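PDB 3BM3: PspGI restriction endonuclease from Pyrococcus sp. GI-H, which probably cleaves DNA at a specific recognition sequence as a type II restriction endonuclease, and is captured here in complex with its substrate DNA. Local coordinates for residues 187-190 with 195-198; 200-205 with 237-242. The protein carries 2 engineered substitutions. One frame throughout, in Å; residues are numbered along the deposited sequence.

Interaction 1 of 2, residues 187-190 with 195-198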
ATOM      1  N   PHE C 187       8.032  17.971   2.391  1.00 11.63           N
ATOM      2  CA  PHE C 187       7.706  16.554   2.400  1.00 11.92           C
ATOM      3  C   PHE C 187       8.364  15.930   1.193  1.00 12.52           C
ATOM      4  O   PHE C 187       8.031  16.292   0.051  1.00 12.15           O
ATOM      5  CB  PHE C 187       6.201  16.376   2.321  1.00 12.42           C
ATOM      6  CG  PHE C 187       5.756  14.984   2.589  1.00 12.99           C
ATOM      7  CD1 PHE C 187       5.280  14.629   3.829  1.00 17.66           C
ATOM      8  CD2 PHE C 187       5.820  14.022   1.593  1.00 15.70           C
ATOM      9  CE1 PHE C 187       4.874  13.333   4.087  1.00 20.82           C
ATOM     10  CE2 PHE C 187       5.421  12.725   1.852  1.00 18.17           C
ATOM     11  CZ  PHE C 187       4.939  12.396   3.077  1.00 17.32           C
ATOM     12  N   TRP C 188       9.321  15.028   1.444  1.00 11.61           N
ATOM     13  CA  TRP C 188      10.103  14.448   0.377  1.00 11.58           C
ATOM     14  C   TRP C 188       9.834  12.959   0.342  1.00 12.27           C
ATOM     15  O   TRP C 188       9.687  12.334   1.371  1.00 11.82           O
ATOM     16  CB  TRP C 188      11.603  14.683   0.568  1.00 11.89           C
ATOM     17  CG  TRP C 188      12.028  16.116   0.614  1.00 11.23           C
ATOM     18  CD1 TRP C 188      11.250  17.216   0.493  1.00 12.77           C
ATOM     19  CD2 TRP C 188      13.361  16.594   0.840  1.00 10.90           C
ATOM     20  NE1 TRP C 188      12.008  18.357   0.637  1.00 12.25           N
ATOM     21  CE2 TRP C 188      13.310  17.996   0.820  1.00 12.77           C
ATOM     22  CE3 TRP C 188      14.601  15.969   0.989  1.00 11.18           C
ATOM     23  CZ2 TRP C 188      14.450  18.776   0.987  1.00 12.23           C
ATOM     24  CZ3 TRP C 188      15.727  16.757   1.188  1.00 11.94           C
ATOM     25  CH2 TRP C 188      15.641  18.129   1.157  1.00 11.64           C
ATOM     26  N   PHE C 189       9.788  12.414  -0.862  1.00 11.12           N
ATOM     27  CA  PHE C 189       9.534  11.001  -1.047  1.00 11.18           C
ATOM     28  C   PHE C 189      10.780  10.380  -1.610  1.00 10.35           C
ATOM     29  O   PHE C 189      11.366  10.857  -2.589  1.00 11.16           O
ATOM     30  CB  PHE C 189       8.422  10.812  -2.063  1.00 10.99           C
ATOM     31  CG  PHE C 189       8.114   9.380  -2.372  1.00 12.50           C
ATOM     32  CD1 PHE C 189       7.168   8.698  -1.616  1.00 15.46           C
ATOM     33  CD2 PHE C 189       8.776   8.716  -3.360  1.00 14.01           C
ATOM     34  CE1 PHE C 189       6.906   7.352  -1.863  1.00 17.17           C
ATOM     35  CE2 PHE C 189       8.504   7.368  -3.609  1.00 13.89           C
ATOM     36  CZ  PHE C 189       7.562   6.713  -2.876  1.00 14.24           C
ATOM     37  N   VAL C 190      11.126   9.240  -1.038  1.00 11.23           N
ATOM     38  CA  VAL C 190      12.242   8.440  -1.506  1.00 11.21           C
ATOM     39  C   VAL C 190      11.738   7.035  -1.831  1.00 11.62           C
ATOM     40  O   VAL C 190      11.150   6.394  -0.983  1.00 11.86           O
ATOM     41  CB  VAL C 190      13.327   8.307  -0.420  1.00 11.66           C
ATOM     42  CG1 VAL C 190      14.441   7.426  -0.902  1.00 14.71           C
ATOM     43  CG2 VAL C 190      13.809   9.654   0.015  1.00 11.41           C
ATOM     44  N   GLU C 195      11.564   0.521 -11.033  1.00 15.46           N
ATOM     45  CA  GLU C 195      10.365   0.614 -11.851  1.00 16.67           C
ATOM     46  C   GLU C 195       9.477   1.778 -11.438  1.00 14.87           C
ATOM     47  O   GLU C 195       8.323   1.846 -11.792  1.00 15.41           O
ATOM     48  CB  GLU C 195       9.586  -0.706 -11.807  1.00 17.83           C
ATOM     49  CG  GLU C 195      10.391  -1.894 -12.307  1.00 22.98           C
ATOM     50  CD  GLU C 195      11.130  -1.650 -13.626  1.00 31.34           C
ATOM     51  OE1 GLU C 195      10.506  -1.113 -14.589  1.00 37.17           O
ATOM     52  OE2 GLU C 195      12.333  -2.016 -13.706  1.00 36.74           O
ATOM     53  N   PHE C 196      10.060   2.726 -10.722  1.00 14.25           N
ATOM     54  CA  PHE C 196       9.335   3.922 -10.311  1.00 13.87           C
ATOM     55  C   PHE C 196       8.786   4.621 -11.562  1.00 12.87           C
ATOM     56  O   PHE C 196       9.508   4.816 -12.508  1.00 13.23           O
ATOM     57  CB  PHE C 196      10.275   4.820  -9.552  1.00 13.89           C
ATOM     58  CG  PHE C 196       9.597   5.999  -8.925  1.00 17.14           C
ATOM     59  CD1 PHE C 196       8.758   5.833  -7.836  1.00 19.91           C
ATOM     60  CD2 PHE C 196       9.744   7.258  -9.453  1.00 18.81           C
ATOM     61  CE1 PHE C 196       8.133   6.923  -7.260  1.00 21.23           C
ATOM     62  CE2 PHE C 196       9.121   8.326  -8.881  1.00 18.94           C
ATOM     63  CZ  PHE C 196       8.346   8.181  -7.797  1.00 20.01           C
ATOM     64  N   THR C 197       7.513   5.003 -11.543  1.00 12.60           N
ATOM     65  CA  THR C 197       6.839   5.504 -12.739  1.00 12.69           C
ATOM     66  C   THR C 197       6.805   7.026 -12.845  1.00 13.39           C
ATOM     67  O   THR C 197       6.811   7.747 -11.856  1.00 12.87           O
ATOM     68  CB  THR C 197       5.381   5.029 -12.792  1.00 13.17           C
ATOM     69  OG1 THR C 197       4.611   5.755 -11.822  1.00 13.16           O
ATOM     70  CG2 THR C 197       5.308   3.516 -12.506  1.00 14.30           C
ATOM     71  N   ILE C 198       6.747   7.488 -14.088  1.00 12.92           N
ATOM     72  CA  ILE C 198       6.624   8.924 -14.364  1.00 13.70           C
ATOM     73  C   ILE C 198       5.353   9.485 -13.778  1.00 12.04           C
ATOM     74  O   ILE C 198       5.379  10.552 -13.188  1.00 11.89           O
ATOM     75  CB  ILE C 198       6.712   9.201 -15.868  1.00 14.24           C
ATOM     76  CG1 ILE C 198       6.593  10.685 -16.168  1.00 16.36           C
ATOM     77  CG2 ILE C 198       5.614   8.471 -16.613  1.00 15.11           C
ATOM     78  CD1 ILE C 198       6.736  11.001 -17.697  1.00 16.76           C
TER
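Phe189 and Phe196 make this contact by themselves, each giving about half of the 66 Å² that the two segments bury against each other. The rings meet border to border: Phe189 CE2 lies 3.7 Å from Phe196 CE1, and neither ring covers the face of the other. With the centroids 5.9 Å apart and the planes inclined by 24°, this is an aromatic pair joined along a short length of rim, not a stack. The next approach, Phe189 CE2 to Phe196 CZ, is already 4.3 Å, and the touching part is therefore little more than one C-H corner on each ring. Both side chains are extended, Phe189 with CG anti to the backbone N (chi1 178°) and Phe196 likewise (chi1 -172°); they reach out from their two backbones in opposing directions and come alongside at their far ends. Phe189 belongs to strand 186-191, whose backbone pairs with strands 155-160 and 211-214 in the mixed central sheet, as expected of a PDDEXK-type nuclease core. Alternation along the strand sends Trp188 and Val190 to the other face, where they pack on helix 249-259, while Phe189 rises toward the loop that enters helix 198-206. The strand, that helix and strand 211-214 form a beta-alpha-beta unit, and Phe196 lies in the loop between the first strand and the helix of this unit, resting on Val212 and Val214 as well as on Phe189. The Phe196 carbonyl O accepts a hydrogen bond from Arg218 NH2. One residue on, Thr197 is the N-cap of the helix, its OG1 capping a backbone N of the first turn, and it packs on a phosphate of the bound DNA.

Interaction 2 of 2, residues 200-205 with 237-242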
ATOM      1  N   SER C 200       3.708   8.571 -11.192  1.00 10.45           N
ATOM      2  CA  SER C 200       3.774   8.695  -9.750  1.00 10.96           C
ATOM      3  C   SER C 200       4.568   9.942  -9.384  1.00 11.53           C
ATOM      4  O   SER C 200       4.190  10.678  -8.475  1.00 11.53           O
ATOM      5  CB  SER C 200       4.324   7.424  -9.120  1.00 10.83           C
ATOM      6  OG  SER C 200       5.684   7.233  -9.359  1.00 12.37           O
ATOM      7  N   ALA C 201       5.644  10.191 -10.124  1.00 11.34           N
ATOM      8  CA  ALA C 201       6.514  11.349  -9.843  1.00 11.32           C
ATOM      9  C   ALA C 201       5.715  12.631 -10.044  1.00 11.50           C
ATOM     10  O   ALA C 201       5.648  13.514  -9.181  1.00 11.83           O
ATOM     11  CB  ALA C 201       7.749  11.314 -10.733  1.00 11.20           C
ATOM     12  N   ILE C 202       5.102  12.734 -11.211  0.50 11.25           N
ATOM     13  CA  ILE C 202       4.364  13.941 -11.585  0.50 11.25           C
ATOM     14  C   ILE C 202       3.175  14.183 -10.654  0.50 11.12           C
ATOM     15  O   ILE C 202       3.000  15.262 -10.115  0.50 10.74           O
ATOM     16  CB  ILE C 202       3.920  13.859 -13.049  0.50 11.59           C
ATOM     17  CG1 ILE C 202       5.162  13.829 -13.950  0.50 11.59           C
ATOM     18  CG2 ILE C 202       3.030  15.032 -13.388  0.50 11.80           C
ATOM     19  CD1 ILE C 202       4.833  13.598 -15.405  0.50 12.16           C
ATOM     20  N   ALA C 203       2.343  13.162 -10.468  1.00 11.25           N
ATOM     21  CA  ALA C 203       1.192  13.268  -9.584  1.00 11.77           C
ATOM     22  C   ALA C 203       1.627  13.655  -8.155  1.00 10.79           C
ATOM     23  O   ALA C 203       1.043  14.498  -7.546  1.00 11.96           O
ATOM     24  CB  ALA C 203       0.406  11.946  -9.582  1.00 12.64           C
HETATM   25  N   MSE C 204       2.673  13.024  -7.637  0.50 11.39           N
HETATM   26  CA  MSE C 204       3.172  13.380  -6.316  0.50 11.92           C
HETATM   27  C   MSE C 204       3.529  14.859  -6.259  0.50 11.15           C
HETATM   28  O   MSE C 204       3.054  15.595  -5.396  0.50 12.34           O
HETATM   29  CB  MSE C 204       4.392  12.550  -5.954  0.50 12.05           C
HETATM   30  CG  MSE C 204       4.053  11.112  -5.792  0.50 14.77           C
HETATM   31 SE   MSE C 204       5.482  10.131  -4.925  0.50 20.61          SE
HETATM   32  CE  MSE C 204       4.530   9.826  -3.253  0.50 25.14           C
ATOM     33  N   LEU C 205       4.349  15.286  -7.206  1.00 11.60           N
ATOM     34  CA  LEU C 205       4.834  16.655  -7.187  1.00 11.38           C
ATOM     35  C   LEU C 205       3.707  17.702  -7.324  1.00 11.95           C
ATOM     36  O   LEU C 205       3.853  18.866  -6.887  1.00 12.99           O
ATOM     37  CB  LEU C 205       5.906  16.853  -8.241  1.00 11.50           C
ATOM     38  CG  LEU C 205       7.159  16.058  -7.977  1.00 10.78           C
ATOM     39  CD1 LEU C 205       8.015  16.147  -9.204  1.00 11.35           C
ATOM     40  CD2 LEU C 205       7.895  16.627  -6.742  1.00 11.55           C
ATOM     41  N   ASP C 237      10.331  21.171 -17.005  1.00 22.95           N
ATOM     42  CA  ASP C 237      11.312  21.767 -16.096  1.00 24.02           C
ATOM     43  C   ASP C 237      10.814  21.852 -14.664  1.00 23.65           C
ATOM     44  O   ASP C 237      11.574  21.590 -13.722  1.00 23.82           O
ATOM     45  CB  ASP C 237      11.738  23.152 -16.581  1.00 25.15           C
ATOM     46  CG  ASP C 237      12.858  23.084 -17.598  1.00 28.18           C
ATOM     47  OD1 ASP C 237      13.876  22.438 -17.282  1.00 35.18           O
ATOM     48  OD2 ASP C 237      12.735  23.679 -18.696  1.00 35.56           O
ATOM     49  N   LYS C 238       9.541  22.197 -14.523  1.00 23.28           N
ATOM     50  CA  LYS C 238       8.887  22.290 -13.230  1.00 23.83           C
ATOM     51  C   LYS C 238       9.056  20.993 -12.433  1.00 22.33           C
ATOM     52  O   LYS C 238       9.272  21.011 -11.217  1.00 23.50           O
ATOM     53  CB  LYS C 238       7.405  22.657 -13.456  1.00 24.54           C
ATOM     54  CG  LYS C 238       6.410  22.197 -12.389  1.00 27.57           C
ATOM     55  CD  LYS C 238       5.037  22.842 -12.606  1.00 29.35           C
ATOM     56  CE  LYS C 238       4.436  22.495 -13.965  1.00 30.63           C
ATOM     57  NZ  LYS C 238       2.971  22.804 -14.120  1.00 31.95           N
ATOM     58  N   TYR C 239       8.982  19.866 -13.125  1.00 19.98           N
ATOM     59  CA  TYR C 239       9.046  18.576 -12.488  1.00 18.42           C
ATOM     60  C   TYR C 239      10.457  18.056 -12.346  1.00 18.21           C
ATOM     61  O   TYR C 239      10.834  17.522 -11.296  1.00 17.61           O
ATOM     62  CB  TYR C 239       8.235  17.586 -13.300  1.00 18.32           C
ATOM     63  CG  TYR C 239       6.798  17.968 -13.313  1.00 17.34           C
ATOM     64  CD1 TYR C 239       5.982  17.727 -12.202  1.00 15.58           C
ATOM     65  CD2 TYR C 239       6.236  18.592 -14.417  1.00 17.08           C
ATOM     66  CE1 TYR C 239       4.693  18.101 -12.190  1.00 15.93           C
ATOM     67  CE2 TYR C 239       4.907  18.942 -14.424  1.00 18.14           C
ATOM     68  CZ  TYR C 239       4.141  18.697 -13.299  1.00 17.83           C
ATOM     69  OH  TYR C 239       2.812  19.039 -13.326  1.00 19.63           O
ATOM     70  N   ILE C 240      11.221  18.204 -13.424  1.00 17.20           N
ATOM     71  CA  ILE C 240      12.579  17.682 -13.476  1.00 17.47           C
ATOM     72  C   ILE C 240      13.414  18.236 -12.324  1.00 16.59           C
ATOM     73  O   ILE C 240      14.221  17.501 -11.729  1.00 16.38           O
ATOM     74  CB  ILE C 240      13.225  17.913 -14.852  1.00 18.02           C
ATOM     75  CG1 ILE C 240      12.538  17.023 -15.906  1.00 19.24           C
ATOM     76  CG2 ILE C 240      14.695  17.547 -14.825  1.00 20.39           C
ATOM     77  CD1 ILE C 240      13.114  17.239 -17.350  1.00 21.71           C
ATOM     78  N   GLN C 241      13.187  19.490 -11.964  1.00 15.67           N
ATOM     79  CA  GLN C 241      13.934  20.116 -10.879  1.00 15.88           C
ATOM     80  C   GLN C 241      13.675  19.502  -9.508  1.00 14.41           C
ATOM     81  O   GLN C 241      14.529  19.578  -8.642  1.00 15.02           O
ATOM     82  CB  GLN C 241      13.650  21.602 -10.815  1.00 16.96           C
ATOM     83  CG  GLN C 241      14.184  22.356 -12.033  1.00 20.86           C
ATOM     84  CD  GLN C 241      13.503  23.712 -12.271  1.00 24.65           C
ATOM     85  OE1 GLN C 241      13.782  24.389 -13.271  1.00 28.82           O
ATOM     86  NE2 GLN C 241      12.578  24.095 -11.366  1.00 27.71           N
ATOM     87  N   LYS C 242      12.491  18.925  -9.351  1.00 13.47           N
ATOM     88  CA  LYS C 242      12.035  18.354  -8.098  1.00 13.11           C
ATOM     89  C   LYS C 242      12.235  16.840  -8.055  1.00 12.63           C
ATOM     90  O   LYS C 242      11.902  16.223  -7.060  1.00 12.22           O
ATOM     91  CB  LYS C 242      10.563  18.694  -7.899  1.00 13.67           C
ATOM     92  CG  LYS C 242      10.337  20.212  -7.688  1.00 16.23           C
ATOM     93  CD  LYS C 242       8.867  20.665  -7.874  1.00 20.78           C
ATOM     94  CE  LYS C 242       8.759  22.219  -7.918  1.00 25.83           C
ATOM     95  NZ  LYS C 242       9.194  22.908  -9.205  1.00 27.05           N
TER
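Tyr239 packs its ring against Ile202 and Leu205, joining two helices that accompany the parallel strands of the central sheet: helix 198-206, the crossover between strands 186-191 and 211-214, and helix 236-240, which leads into strand 243-245, outermost in this chain. The backbones come within 6.6 Å at the CA atoms of Ile202 and Tyr239. Packing is dense around the tyrosine. In the conformer described, one of two modelled, Ile202 CG2 sits over one ring face, 4.1 Å from the centroid and 29° off the normal, a CH-pi contact in which the two side chains cross at about a right angle. Leu205, the residue most covered here, is set between the tyrosine and Lys242 CB; its CD1 lies in the ring plane at the edge, 4.0 Å from Tyr239 CD1, and also 3.8 Å from Tyr239 O. The face turned from Ile202 carries Lys238 CG, so aliphatic carbon covers both faces. Tyr239 OH is hydrogen-bonded to Asp206 OD2, which should limit rotation of the ring. Replacing Tyr239 by an alanine would probably open a gap beside Leu205 and Ile202 and take from Asp206 its hydroxyl partner. Ile202 and Tyr239 also pack on Ile131 and Tyr128 of the second subunit, so this buried end lies at the dimer interface. Toward Lys242 the contact is more exposed and less extensively covered, although Lys242 CB approaches Leu205 CD2 closely, at 3.6 Å. Only the root of that lysine takes part: with CG anti to the carbonyl carbon (chi1 -67°) the rest leads away from helix 198-206. Bent at its last torsion, the chain lets NZ donate a hydrogen bond to Lys238 O (2.8 Å), in the carbonyl plane and on a lone pair.

Overall arrangement
From the N terminus, the chain passes through the long helices and the first sheet strands before strand 186-191 opens interaction 1. This contact closes a short loop, its segments only five residues apart, at the entry to helix 198-206. Interaction 2 begins on that helix and closes a longer loop, which takes in strand 211-214 and helix 216-227 before reaching helix 236-240. The two follow in series, neither nested nor crossed, with centres 9 Å apart. They meet where Ala201 packs on Phe196; selenomethionine Met204, in one of its two conformers, also approaches Phe189. Helix 198-206 is thus joined inward to the central strand and outward to the helix preceding strand 243-245, the strand outermost in this chain.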